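Local coordinates for protein peptide chain release factor subunit 1 (Aeropyrum pernix, PDB 3AGK) that probably directs the termination of translation, prompting release of the nascent peptide when the stop codons UAA, UAG and UGA are reached, at residues 43-48 with 83-88; 37-42 with 91-96; 50-55 with 120-125; 10-15 with 109-114. All coordinates share one frame; numbering follows the deposited sequence.

Contact 1: 43-48 with 83-88; sequences RPLSDV and QMLTST
Arg43 meets Thr88 through its backbone carbonyl oxygen, 3.1 Å from Thr88 CG2, while its flat guanidinium group is led away from 83-88. At the edge of that group, in its plane, lies OD2 of Asp47, which accepts from Arg43 NH1 at 3.0 Å through the lone pair turned away from the other carboxylate oxygen. This salt bridge ties the loop to the first turn of the helix, whose N-cap is Pro44. The other flat group is the peptide link between Ser87 and Thr88: Leu45 lays a methyl over its face, CD1 standing 3.8 Å from Ser87 C. Putting CG anti to the carbonyl carbon (chi1 -63°) sends the Leu45 branches across to the loop. CD1 also reaches Leu85 CB at 3.9 Å, and CD2 packs on Thr88 CG2 at 3.5 Å. Leucine suits this place: its fork gives CD1 to Leu85 and Ser87 C, CD2 to the Thr88 methyl. No hydrogen bond joins the two segments. Leu45, Val48 and Thr88 all rest on Ile39 of strand 34-39, so the start of helix 45-58 and the loop after helix 65-82 meet beside the end of that strand.

Contact 2: 37-42 with 91-96; sequences LYIPPG and NGLVLF
Leu37 and Leu95 exchange a pair of backbone hydrogen bonds, and Ile39 and Leu93 do the same, making a regular antiparallel strand pair. Leu95 N reaches Leu37 O at 2.8 Å; the return bond from Leu37 N to Leu95 O is 2.9 Å. In the Ile39-Leu93 pair Ile39 N to Leu93 O is the straighter bond (169° at the hydrogen), and Leu93 N lies on a lone pair of Ile39 O. Between them Tyr38 and Val94 form a non-hydrogen-bonded pair, where Val94 CA-H points to Leu37 O at 3.1 Å. Beyond Ile39 the pattern stops: Pro41, at the next position where an N-H would be turned to the partner strand, has none. Gly92 has a positive phi, and its CA comes within 3.1 Å of Ile39 O, a fit suited to a residue with no side chain.

The branched side chains Leu37, Ile39, Leu93 and Leu95 share one face of the sheet; Ile39 and Leu93 run side by side, their CD1 atoms 4.2 Å apart. On the other face Val94 CB lies over one side of the Tyr38 ring, toward its rim. The Tyr38 hydroxyl sits near the plane of the Phe96 ring, at its edge, with OH 3.7 Å from Phe96 CZ, and bonds to Ile129 O.

These are the two central strands of the four-stranded sheet: 121-125 flanks 34-39, and 107-111 flanks 93-98. Helix 65-82 covers the aliphatic face through Leu82 and Ala78, while helix 131-134 packs on Tyr38 and Phe96.

Contact 3: 50-55 with 120-125; sequences TLLRQE and FYYRTD
Tyr122 overlaps the aliphatic part of Glu55, whose CG rests 3.6 Å from Tyr122 CE2. With CG anti to the carbonyl carbon (chi1 -78°) the CB-CG part lies by the outer end of the ring, and a bend at chi2 turns the carboxylate back, its plane 46° from the ring's, keeping OE1 near Tyr122 CE2. One turn back, Leu51 CD2 approaches the root of the same ring, 4.3 Å from Tyr122 CG. Leu52 brings CD2 to 3.9 Å from Tyr122 CE1. All three approach obliquely from the side facing the helix, and a tyrosine has the length to span the gap where the axes of helix 50-55 and strand 121-125 stay 11.2 Å apart. The two run side by side, crossing at -26°, in the α/β arrangement of eRF1 domain 1, with helices laid along an antiparallel sheet. Helix 45-58 leads into a loop that probably corresponds to the NIKS region, which takes part in stop-codon recognition in eukaryotic eRF1. At the start of the strand segment Leu51 meets Phe120 from the opposite direction, CD1 lying 3.5 Å from Phe120 CE2. Leu52 and Tyr122 also pack on Leu75 of helix 65-82, and Phe120 against Leu37 of the adjoining strand.

Contact 4: 10-15 with 109-114; sequences LTISKR and FMFSPP
Leu10 offers its carbonyl oxygen to Ser112 N at 2.9 Å, in a bond straight at the hydrogen (177°) although the donor stands well above the carbonyl plane. Its side chain reaches out to Met110, CD1 to CE being 4.3 Å, a loose meeting of two flexible apolar ends. At Thr11 the backbones bridge: its CA-H points at Ser112 O, 3.2 Å from CA, while its methyl CG2 leans toward Pro113 O. Ile12 N donates to the same Ser112 oxygen at 3.0 Å, nearly along the C=O axis. The Ile12 side chain, with CG1 between the backbone N and the carbonyl carbon (chi1 65°), turns CD1 toward the Phe111 ring, 3.4 Å from Phe111 CD1. Ile12 O lies against the Pro114 ring, 3.2 Å from its CG. Ser13 caps helix 14-24, and Glu16 returns a bond to its backbone N in a capping box. Lys14 then lays the start of its chain across the proline, CG 3.6 Å from Pro114 CG.

Pro114 N, facing Ile12 O, has no hydrogen to give, so the backbone pairing ends there and an apolar ring takes over. The N-terminal segment is fixed by a short bridge of just two hydrogen bonds along the end of strand 107-111, while Ser112 OG donates to Gly92 O of segment 91-96. Much of the rest is apolar packing, Lys14 and Pro114 meeting where helix 14-24 begins.

How the contacts relate
Contact 2 is the buried core, two central strands joined by backbone hydrogen bonds; contacts 1 and 3 lie at the surface and hold helix 45-58 by packing, without a hydrogen bond across either contact, at its start and further along. Contact 4 is partly buried and mixes both chemistries, a short backbone bridge followed by proline packing. Strand 34-39 links contacts 2 and 3, Tyr38 pairing with Tyr121, while 93-98 links contacts 2 and 4, Phe96 pairing with Phe109. Contact 1 touches contact 2 where Leu85 meets Leu93, and Val48 meets Ile39. Contacts 3 and 4 reach opposite outer strands of the same sheet and do not touch, their centres about 21 Å apart.

Contact 1: 43-48 with 83-88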
loop_
_atom_site.group_PDB
_atom_site.type_symbol
_atom_site.label_atom_id
_atom_site.label_comp_id
_atom_site.label_asym_id
_atom_site.label_seq_id
_atom_site.Cartn_x
_atom_site.Cartn_y
_atom_site.Cartn_z
ATOM N N ARG A 43 9.099 -26.562 -9.526
ATOM C CA ARG A 43 10.097 -26.305 -10.562
ATOM C C ARG A 43 11.531 -26.755 -10.239
ATOM O O ARG A 43 12.233 -26.108 -9.461
ATOM C CB ARG A 43 10.085 -24.817 -10.908
ATOM C CG ARG A 43 11.056 -24.432 -12.027
ATOM C CD ARG A 43 10.744 -25.207 -13.300
ATOM N NE ARG A 43 9.330 -25.110 -13.638
ATOM C CZ ARG A 43 8.709 -25.919 -14.483
ATOM N NH1 ARG A 43 9.377 -26.903 -15.075
ATOM N NH2 ARG A 43 7.418 -25.742 -14.733
ATOM N N PRO A 44 11.988 -27.840 -10.883
ATOM C CA PRO A 44 13.344 -28.383 -10.692
ATOM C C PRO A 44 14.451 -27.364 -10.969
ATOM O O PRO A 44 14.447 -26.693 -12.010
ATOM C CB PRO A 44 13.426 -29.511 -11.725
ATOM C CG PRO A 44 12.007 -29.837 -12.075
ATOM C CD PRO A 44 11.230 -28.574 -11.910
ATOM N N LEU A 45 15.413 -27.272 -10.058
ATOM C CA LEU A 45 16.461 -26.267 -10.162
ATOM C C LEU A 45 17.340 -26.470 -11.398
ATOM O O LEU A 45 17.971 -25.529 -11.887
ATOM C CB LEU A 45 17.311 -26.232 -8.887
ATOM C CG LEU A 45 16.613 -25.839 -7.576
ATOM C CD1 LEU A 45 17.575 -25.906 -6.377
ATOM C CD2 LEU A 45 15.975 -24.464 -7.672
ATOM N N SER A 46 17.380 -27.690 -11.919
ATOM C CA SER A 46 18.157 -27.926 -13.124
ATOM C C SER A 46 17.523 -27.193 -14.322
ATOM O O SER A 46 18.232 -26.742 -15.226
ATOM C CB SER A 46 18.280 -29.417 -13.401
ATOM O OG SER A 46 17.017 -29.961 -13.717
ATOM N N ASP A 47 16.192 -27.072 -14.303
ATOM C CA ASP A 47 15.433 -26.297 -15.299
ATOM C C ASP A 47 15.794 -24.816 -15.219
ATOM O O ASP A 47 16.067 -24.160 -16.237
ATOM C CB ASP A 47 13.927 -26.444 -15.067
ATOM C CG ASP A 47 13.401 -27.819 -15.452
ATOM O OD1 ASP A 47 14.205 -28.673 -15.888
ATOM O OD2 ASP A 47 12.176 -28.039 -15.319
ATOM N N VAL A 48 15.796 -24.295 -13.993
ATOM C CA VAL A 48 16.139 -22.900 -13.760
ATOM C C VAL A 48 17.580 -22.640 -14.192
ATOM O O VAL A 48 17.877 -21.632 -14.829
ATOM C CB VAL A 48 15.962 -22.523 -12.278
ATOM C CG1 VAL A 48 16.163 -21.025 -12.087
ATOM C CG2 VAL A 48 14.569 -22.969 -11.778
ATOM N N GLN A 83 23.463 -23.587 -7.024
ATOM C CA GLN A 83 24.259 -24.795 -6.976
ATOM C C GLN A 83 24.633 -25.139 -5.536
ATOM O O GLN A 83 25.287 -26.144 -5.286
ATOM C CB GLN A 83 25.462 -24.707 -7.927
ATOM C CG GLN A 83 24.992 -24.704 -9.392
ATOM C CD GLN A 83 26.110 -24.815 -10.418
ATOM O OE1 GLN A 83 26.790 -23.830 -10.731
ATOM N NE2 GLN A 83 26.279 -26.013 -10.975
ATOM N N MET A 84 24.174 -24.314 -4.595
ATOM C CA MET A 84 24.322 -24.604 -3.161
ATOM C C MET A 84 23.215 -25.510 -2.659
ATOM O O MET A 84 23.299 -26.042 -1.559
ATOM C CB MET A 84 24.260 -23.322 -2.331
ATOM C CG MET A 84 25.581 -22.668 -2.055
ATOM S SD MET A 84 25.321 -21.058 -1.283
ATOM C CE MET A 84 26.948 -20.346 -1.503
ATOM N N LEU A 85 22.164 -25.660 -3.455
ATOM C CA LEU A 85 20.988 -26.381 -3.008
ATOM C C LEU A 85 20.812 -27.653 -3.806
ATOM O O LEU A 85 21.394 -27.817 -4.879
ATOM C CB LEU A 85 19.747 -25.511 -3.171
ATOM C CG LEU A 85 19.880 -24.016 -2.901
ATOM C CD1 LEU A 85 18.593 -23.307 -3.260
ATOM C CD2 LEU A 85 20.273 -23.732 -1.447
ATOM N N THR A 86 19.992 -28.552 -3.283
ATOM C CA THR A 86 19.672 -29.767 -4.007
ATOM C C THR A 86 18.303 -29.642 -4.662
ATOM O O THR A 86 18.121 -30.022 -5.821
ATOM C CB THR A 86 19.725 -30.989 -3.096
ATOM O OG1 THR A 86 19.302 -30.610 -1.783
ATOM C CG2 THR A 86 21.152 -31.512 -3.024
ATOM N N SER A 87 17.346 -29.091 -3.926
ATOM C CA SER A 87 16.011 -28.886 -4.471
ATOM C C SER A 87 15.394 -27.652 -3.848
ATOM O O SER A 87 15.780 -27.250 -2.748
ATOM C CB SER A 87 15.124 -30.089 -4.174
ATOM O OG SER A 87 14.690 -30.049 -2.826
ATOM N N THR A 88 14.432 -27.059 -4.546
ATOM C CA THR A 88 13.760 -25.867 -4.047
ATOM C C THR A 88 13.053 -26.200 -2.723
ATOM O O THR A 88 12.557 -27.314 -2.556
ATOM C CB THR A 88 12.755 -25.314 -5.082
ATOM O OG1 THR A 88 11.422 -25.616 -4.665
ATOM C CG2 THR A 88 13.003 -25.925 -6.475
#

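Contact 2: 37-42 with 91-96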
loop_
_atom_site.group_PDB
_atom_site.type_symbol
_atom_site.label_atom_id
_atom_site.label_comp_id
_atom_site.label_asym_id
_atom_site.label_seq_id
_atom_site.Cartn_x
_atom_site.Cartn_y
_atom_site.Cartn_z
ATOM N N LEU A 37 14.222 -13.177 -9.370
ATOM C CA LEU A 37 13.993 -14.574 -9.742
ATOM C C LEU A 37 13.150 -15.360 -8.722
ATOM O O LEU A 37 13.555 -15.538 -7.575
ATOM C CB LEU A 37 15.336 -15.265 -9.955
ATOM C CG LEU A 37 15.323 -16.775 -10.138
ATOM C CD1 LEU A 37 14.737 -17.114 -11.500
ATOM C CD2 LEU A 37 16.727 -17.299 -10.030
ATOM N N TYR A 38 11.983 -15.834 -9.153
ATOM C CA TYR A 38 11.062 -16.572 -8.289
ATOM C C TYR A 38 10.906 -18.006 -8.786
ATOM O O TYR A 38 10.581 -18.232 -9.951
ATOM C CB TYR A 38 9.676 -15.935 -8.326
ATOM C CG TYR A 38 9.529 -14.563 -7.702
ATOM C CD1 TYR A 38 10.070 -13.430 -8.303
ATOM C CD2 TYR A 38 8.779 -14.394 -6.545
ATOM C CE1 TYR A 38 9.902 -12.165 -7.731
ATOM C CE2 TYR A 38 8.604 -13.144 -5.972
ATOM C CZ TYR A 38 9.164 -12.032 -6.561
ATOM O OH TYR A 38 8.971 -10.796 -5.973
ATOM N N ILE A 39 11.106 -18.978 -7.909
ATOM C CA ILE A 39 11.056 -20.381 -8.308
ATOM C C ILE A 39 10.036 -21.188 -7.511
ATOM O O ILE A 39 10.200 -21.393 -6.314
ATOM C CB ILE A 39 12.423 -21.040 -8.134
ATOM C CG1 ILE A 39 13.513 -20.207 -8.838
ATOM C CG2 ILE A 39 12.373 -22.497 -8.615
ATOM C CD1 ILE A 39 14.937 -20.641 -8.483
ATOM N N PRO A 40 8.973 -21.653 -8.176
ATOM C CA PRO A 40 7.941 -22.428 -7.478
ATOM C C PRO A 40 8.465 -23.777 -7.002
ATOM O O PRO A 40 9.477 -24.263 -7.502
ATOM C CB PRO A 40 6.876 -22.642 -8.560
ATOM C CG PRO A 40 7.121 -21.560 -9.558
ATOM C CD PRO A 40 8.604 -21.371 -9.573
ATOM N N PRO A 41 7.771 -24.394 -6.044
ATOM C CA PRO A 41 8.208 -25.711 -5.563
ATOM C C PRO A 41 8.141 -26.760 -6.681
ATOM O O PRO A 41 8.993 -27.636 -6.766
ATOM C CB PRO A 41 7.207 -26.032 -4.449
ATOM C CG PRO A 41 6.585 -24.715 -4.083
ATOM C CD PRO A 41 6.584 -23.898 -5.330
ATOM N N GLY A 42 7.149 -26.660 -7.550
ATOM C CA GLY A 42 7.060 -27.590 -8.659
ATOM C C GLY A 42 8.227 -27.560 -9.642
ATOM O O GLY A 42 8.346 -28.446 -10.487
ATOM N N ASN A 91 8.239 -23.862 -0.079
ATOM C CA ASN A 91 7.529 -22.648 -0.465
ATOM C C ASN A 91 8.189 -21.959 -1.648
ATOM O O ASN A 91 7.823 -20.836 -1.998
ATOM C CB ASN A 91 7.451 -21.668 0.699
ATOM C CG ASN A 91 6.367 -22.022 1.689
ATOM O OD1 ASN A 91 5.628 -22.986 1.496
ATOM N ND2 ASN A 91 6.261 -21.237 2.755
ATOM N N GLY A 92 9.172 -22.631 -2.245
ATOM C CA GLY A 92 9.936 -22.066 -3.345
ATOM C C GLY A 92 11.107 -21.205 -2.894
ATOM O O GLY A 92 11.432 -21.133 -1.697
ATOM N N LEU A 93 11.740 -20.552 -3.869
ATOM C CA LEU A 93 12.880 -19.668 -3.641
ATOM C C LEU A 93 12.636 -18.330 -4.310
ATOM O O LEU A 93 11.961 -18.266 -5.338
ATOM C CB LEU A 93 14.124 -20.258 -4.289
ATOM C CG LEU A 93 15.067 -21.206 -3.581
ATOM C CD1 LEU A 93 16.141 -21.596 -4.575
ATOM C CD2 LEU A 93 15.675 -20.515 -2.373
ATOM N N VAL A 94 13.200 -17.261 -3.755
ATOM C CA VAL A 94 13.306 -16.013 -4.507
ATOM C C VAL A 94 14.701 -15.397 -4.348
ATOM O O VAL A 94 15.280 -15.400 -3.254
ATOM C CB VAL A 94 12.192 -14.982 -4.168
ATOM C CG1 VAL A 94 10.965 -15.656 -3.561
ATOM C CG2 VAL A 94 12.716 -13.909 -3.261
ATOM N N LEU A 95 15.243 -14.894 -5.453
ATOM C CA LEU A 95 16.551 -14.248 -5.459
ATOM C C LEU A 95 16.491 -12.839 -6.026
ATOM O O LEU A 95 15.832 -12.613 -7.030
ATOM C CB LEU A 95 17.558 -15.058 -6.285
ATOM C CG LEU A 95 18.150 -16.324 -5.653
ATOM C CD1 LEU A 95 17.184 -17.496 -5.802
ATOM C CD2 LEU A 95 19.513 -16.666 -6.246
ATOM N N PHE A 96 17.187 -11.902 -5.387
ATOM C CA PHE A 96 17.452 -10.589 -5.983
ATOM C C PHE A 96 18.967 -10.337 -5.949
ATOM O O PHE A 96 19.598 -10.504 -4.911
ATOM C CB PHE A 96 16.715 -9.489 -5.223
ATOM C CG PHE A 96 15.219 -9.694 -5.136
ATOM C CD1 PHE A 96 14.643 -10.276 -4.016
ATOM C CD2 PHE A 96 14.385 -9.289 -6.171
ATOM C CE1 PHE A 96 13.263 -10.458 -3.936
ATOM C CE2 PHE A 96 13.010 -9.464 -6.094
ATOM C CZ PHE A 96 12.452 -10.052 -4.970
#

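Contact 3: 50-55 with 120-125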
loop_
_atom_site.group_PDB
_atom_site.type_symbol
_atom_site.label_atom_id
_atom_site.label_comp_id
_atom_site.label_asym_id
_atom_site.label_seq_id
_atom_site.Cartn_x
_atom_site.Cartn_y
_atom_site.Cartn_z
ATOM N N THR A 50 19.413 -24.213 -16.475
ATOM C CA THR A 50 19.428 -24.125 -17.936
ATOM C C THR A 50 18.925 -22.761 -18.427
ATOM O O THR A 50 19.542 -22.136 -19.294
ATOM C CB THR A 50 18.587 -25.249 -18.571
ATOM O OG1 THR A 50 19.186 -26.509 -18.270
ATOM C CG2 THR A 50 18.506 -25.081 -20.102
ATOM N N LEU A 51 17.822 -22.288 -17.853
ATOM C CA LEU A 51 17.293 -20.971 -18.202
ATOM C C LEU A 51 18.293 -19.833 -17.907
ATOM O O LEU A 51 18.514 -18.969 -18.739
ATOM C CB LEU A 51 15.956 -20.729 -17.491
ATOM C CG LEU A 51 15.241 -19.407 -17.809
ATOM C CD1 LEU A 51 13.732 -19.529 -17.604
ATOM C CD2 LEU A 51 15.805 -18.267 -16.964
ATOM N N LEU A 52 18.897 -19.829 -16.724
ATOM C CA LEU A 52 19.887 -18.809 -16.399
ATOM C C LEU A 52 21.089 -18.900 -17.334
ATOM O O LEU A 52 21.656 -17.882 -17.723
ATOM C CB LEU A 52 20.356 -18.943 -14.944
ATOM C CG LEU A 52 19.330 -18.623 -13.863
ATOM C CD1 LEU A 52 19.940 -18.789 -12.488
ATOM C CD2 LEU A 52 18.768 -17.211 -14.050
ATOM N N ARG A 53 21.482 -20.125 -17.677
ATOM C CA ARG A 53 22.620 -20.341 -18.565
ATOM C C ARG A 53 22.331 -19.769 -19.962
ATOM O O ARG A 53 23.217 -19.199 -20.596
ATOM C CB ARG A 53 22.961 -21.834 -18.648
ATOM C CG ARG A 53 23.980 -22.279 -17.601
ATOM C CD ARG A 53 24.125 -23.783 -17.520
ATOM N NE ARG A 53 25.022 -24.120 -16.418
ATOM C CZ ARG A 53 25.195 -25.341 -15.929
ATOM N NH1 ARG A 53 24.526 -26.363 -16.440
ATOM N NH2 ARG A 53 26.042 -25.539 -14.924
ATOM N N GLN A 54 21.089 -19.930 -20.423
ATOM C CA GLN A 54 20.633 -19.343 -21.691
ATOM C C GLN A 54 20.680 -17.826 -21.625
ATOM O O GLN A 54 21.242 -17.160 -22.503
ATOM C CB GLN A 54 19.198 -19.745 -21.993
ATOM C CG GLN A 54 18.968 -21.227 -22.131
ATOM C CD GLN A 54 17.595 -21.526 -22.688
ATOM O OE1 GLN A 54 17.124 -22.663 -22.649
ATOM N NE2 GLN A 54 16.941 -20.496 -23.222
ATOM N N GLU A 55 20.062 -17.286 -20.580
ATOM C CA GLU A 55 20.084 -15.855 -20.330
ATOM C C GLU A 55 21.521 -15.340 -20.318
ATOM O O GLU A 55 21.793 -14.241 -20.797
ATOM C CB GLU A 55 19.363 -15.518 -19.013
ATOM C CG GLU A 55 17.832 -15.541 -19.138
ATOM C CD GLU A 55 17.355 -14.760 -20.369
ATOM O OE1 GLU A 55 17.736 -13.576 -20.506
ATOM O OE2 GLU A 55 16.614 -15.328 -21.197
ATOM N N PHE A 120 6.664 -19.058 -11.803
ATOM C CA PHE A 120 8.067 -18.758 -12.052
ATOM C C PHE A 120 8.174 -17.373 -12.651
ATOM O O PHE A 120 7.327 -16.968 -13.438
ATOM C CB PHE A 120 8.690 -19.781 -12.995
ATOM C CG PHE A 120 10.102 -19.460 -13.379
ATOM C CD1 PHE A 120 11.147 -19.756 -12.529
ATOM C CD2 PHE A 120 10.385 -18.867 -14.600
ATOM C CE1 PHE A 120 12.459 -19.468 -12.877
ATOM C CE2 PHE A 120 11.690 -18.578 -14.959
ATOM C CZ PHE A 120 12.727 -18.878 -14.101
ATOM N N TYR A 121 9.201 -16.634 -12.274
ATOM C CA TYR A 121 9.365 -15.300 -12.815
ATOM C C TYR A 121 10.849 -14.993 -12.831
ATOM O O TYR A 121 11.563 -15.296 -11.875
ATOM C CB TYR A 121 8.606 -14.297 -11.949
ATOM C CG TYR A 121 8.530 -12.893 -12.501
ATOM C CD1 TYR A 121 7.493 -12.513 -13.348
ATOM C CD2 TYR A 121 9.476 -11.936 -12.161
ATOM C CE1 TYR A 121 7.408 -11.220 -13.853
ATOM C CE2 TYR A 121 9.398 -10.638 -12.656
ATOM C CZ TYR A 121 8.362 -10.291 -13.504
ATOM O OH TYR A 121 8.276 -9.012 -13.994
ATOM N N TYR A 122 11.315 -14.427 -13.936
ATOM C CA TYR A 122 12.699 -14.004 -14.050
ATOM C C TYR A 122 12.711 -12.631 -14.673
ATOM O O TYR A 122 12.018 -12.389 -15.662
ATOM C CB TYR A 122 13.503 -14.959 -14.929
ATOM C CG TYR A 122 14.802 -14.345 -15.426
ATOM C CD1 TYR A 122 15.937 -14.357 -14.640
ATOM C CD2 TYR A 122 14.882 -13.724 -16.672
ATOM C CE1 TYR A 122 17.121 -13.791 -15.072
ATOM C CE2 TYR A 122 16.070 -13.153 -17.117
ATOM C CZ TYR A 122 17.185 -13.196 -16.303
ATOM O OH TYR A 122 18.375 -12.643 -16.702
ATOM N N ARG A 123 13.499 -11.719 -14.128
ATOM C CA ARG A 123 13.546 -10.410 -14.756
ATOM C C ARG A 123 14.799 -9.607 -14.443
ATOM O O ARG A 123 15.407 -9.760 -13.385
ATOM C CB ARG A 123 12.290 -9.618 -14.402
ATOM C CG ARG A 123 12.105 -8.370 -15.212
ATOM C CD ARG A 123 10.636 -8.052 -15.294
ATOM N NE ARG A 123 10.294 -7.466 -16.578
ATOM C CZ ARG A 123 9.939 -6.199 -16.746
ATOM N NH1 ARG A 123 9.858 -5.396 -15.695
ATOM N NH2 ARG A 123 9.652 -5.744 -17.957
ATOM N N THR A 124 15.193 -8.768 -15.393
ATOM C CA THR A 124 16.236 -7.788 -15.140
ATOM C C THR A 124 15.638 -6.411 -15.340
ATOM O O THR A 124 15.044 -6.132 -16.372
ATOM C CB THR A 124 17.460 -7.990 -16.036
ATOM O OG1 THR A 124 17.055 -8.061 -17.409
ATOM C CG2 THR A 124 18.168 -9.264 -15.654
ATOM N N ASP A 125 15.770 -5.557 -14.338
ATOM C CA ASP A 125 15.146 -4.250 -14.407
ATOM C C ASP A 125 15.998 -3.217 -13.702
ATOM O O ASP A 125 17.085 -3.535 -13.210
ATOM C CB ASP A 125 13.741 -4.287 -13.808
ATOM C CG ASP A 125 12.768 -3.397 -14.561
ATOM O OD1 ASP A 125 11.708 -3.899 -14.983
ATOM O OD2 ASP A 125 13.065 -2.198 -14.738
#

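Contact 4: 10-15 with 109-114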
loop_
_atom_site.group_PDB
_atom_site.type_symbol
_atom_site.label_atom_id
_atom_site.label_comp_id
_atom_site.label_asym_id
_atom_site.label_seq_id
_atom_site.Cartn_x
_atom_site.Cartn_y
_atom_site.Cartn_z
ATOM N N LEU A 10 15.717 -21.843 4.768
ATOM C CA LEU A 10 15.680 -20.568 4.042
ATOM C C LEU A 10 14.405 -19.757 4.283
ATOM O O LEU A 10 14.333 -18.588 3.894
ATOM C CB LEU A 10 15.800 -20.788 2.523
ATOM C CG LEU A 10 17.136 -20.833 1.777
ATOM C CD1 LEU A 10 18.147 -19.849 2.343
ATOM C CD2 LEU A 10 17.691 -22.234 1.799
ATOM N N THR A 11 13.388 -20.373 4.882
ATOM C CA THR A 11 12.082 -19.715 5.017
ATOM C C THR A 11 12.079 -18.569 6.036
ATOM O O THR A 11 12.700 -18.662 7.089
ATOM C CB THR A 11 10.953 -20.722 5.336
ATOM O OG1 THR A 11 10.981 -21.784 4.375
ATOM C CG2 THR A 11 9.595 -20.043 5.279
ATOM N N ILE A 12 11.402 -17.478 5.690
ATOM C CA ILE A 12 11.261 -16.329 6.575
ATOM C C ILE A 12 9.788 -16.019 6.771
ATOM O O ILE A 12 8.959 -16.348 5.927
ATOM C CB ILE A 12 11.951 -15.073 6.006
ATOM C CG1 ILE A 12 11.263 -14.625 4.715
ATOM C CG2 ILE A 12 13.459 -15.314 5.799
ATOM C CD1 ILE A 12 11.885 -13.397 4.074
ATOM N N SER A 13 9.462 -15.383 7.886
ATOM C CA SER A 13 8.082 -15.058 8.204
ATOM C C SER A 13 7.647 -13.819 7.443
ATOM O O SER A 13 8.463 -13.150 6.818
ATOM C CB SER A 13 7.954 -14.777 9.693
ATOM O OG SER A 13 8.767 -13.670 10.044
ATOM N N LYS A 14 6.360 -13.503 7.533
ATOM C CA LYS A 14 5.837 -12.256 6.999
ATOM C C LYS A 14 6.413 -11.046 7.726
ATOM O O LYS A 14 6.560 -9.974 7.141
ATOM C CB LYS A 14 4.311 -12.246 7.072
ATOM C CG LYS A 14 3.671 -13.369 6.281
ATOM C CD LYS A 14 2.159 -13.257 6.258
ATOM C CE LYS A 14 1.546 -14.419 5.492
ATOM N NZ LYS A 14 0.085 -14.241 5.252
ATOM N N ARG A 15 6.753 -11.212 8.996
ATOM C CA ARG A 15 7.329 -10.103 9.750
ATOM C C ARG A 15 8.730 -9.748 9.234
ATOM O O ARG A 15 9.076 -8.575 9.096
ATOM C CB ARG A 15 7.346 -10.393 11.255
ATOM C CG ARG A 15 8.318 -11.481 11.682
ATOM C CD ARG A 15 8.576 -11.446 13.179
ATOM N NE ARG A 15 7.346 -11.605 13.948
ATOM C CZ ARG A 15 6.891 -12.770 14.396
ATOM N NH1 ARG A 15 5.761 -12.822 15.090
ATOM N NH2 ARG A 15 7.568 -13.885 14.153
ATOM N N PHE A 109 20.330 -11.508 -2.499
ATOM C CA PHE A 109 19.354 -11.929 -1.495
ATOM C C PHE A 109 18.750 -13.262 -1.912
ATOM O O PHE A 109 18.400 -13.444 -3.075
ATOM C CB PHE A 109 18.257 -10.873 -1.302
ATOM C CG PHE A 109 18.785 -9.494 -1.004
ATOM C CD1 PHE A 109 19.219 -8.665 -2.030
ATOM C CD2 PHE A 109 18.850 -9.028 0.301
ATOM C CE1 PHE A 109 19.712 -7.395 -1.762
ATOM C CE2 PHE A 109 19.341 -7.758 0.580
ATOM C CZ PHE A 109 19.772 -6.941 -0.455
ATOM N N MET A 110 18.665 -14.211 -0.983
ATOM C CA MET A 110 18.017 -15.478 -1.295
ATOM C C MET A 110 17.202 -15.965 -0.120
ATOM O O MET A 110 17.689 -15.988 0.989
ATOM C CB MET A 110 19.023 -16.553 -1.704
ATOM C CG MET A 110 18.302 -17.809 -2.204
ATOM S SD MET A 110 19.343 -19.182 -2.721
ATOM C CE MET A 110 20.404 -19.399 -1.301
ATOM N N PHE A 111 15.956 -16.356 -0.354
ATOM C CA PHE A 111 15.143 -16.895 0.733
ATOM C C PHE A 111 13.947 -17.705 0.257
ATOM O O PHE A 111 13.641 -17.769 -0.954
ATOM C CB PHE A 111 14.659 -15.773 1.650
ATOM C CG PHE A 111 13.827 -14.746 0.951
ATOM C CD1 PHE A 111 12.442 -14.814 0.991
ATOM C CD2 PHE A 111 14.428 -13.716 0.245
ATOM C CE1 PHE A 111 11.666 -13.876 0.345
ATOM C CE2 PHE A 111 13.657 -12.765 -0.412
ATOM C CZ PHE A 111 12.270 -12.844 -0.359
ATOM N N SER A 112 13.277 -18.338 1.218
ATOM C CA SER A 112 11.989 -18.942 0.938
ATOM C C SER A 112 10.915 -18.082 1.605
ATOM O O SER A 112 11.077 -17.650 2.734
ATOM C CB SER A 112 11.946 -20.401 1.400
ATOM O OG SER A 112 10.725 -21.022 1.019
ATOM N N PRO A 113 9.828 -17.790 0.884
ATOM C CA PRO A 113 8.793 -16.890 1.409
ATOM C C PRO A 113 7.807 -17.608 2.341
ATOM O O PRO A 113 7.687 -18.832 2.260
ATOM C CB PRO A 113 8.084 -16.418 0.137
ATOM C CG PRO A 113 8.233 -17.566 -0.812
ATOM C CD PRO A 113 9.570 -18.189 -0.512
ATOM N N PRO A 114 7.091 -16.855 3.196
ATOM C CA PRO A 114 6.157 -17.483 4.143
ATOM C C PRO A 114 5.050 -18.194 3.378
ATOM O O PRO A 114 4.451 -19.159 3.857
ATOM C CB PRO A 114 5.570 -16.294 4.918
ATOM C CG PRO A 114 6.358 -15.093 4.521
ATOM C CD PRO A 114 6.992 -15.386 3.203
#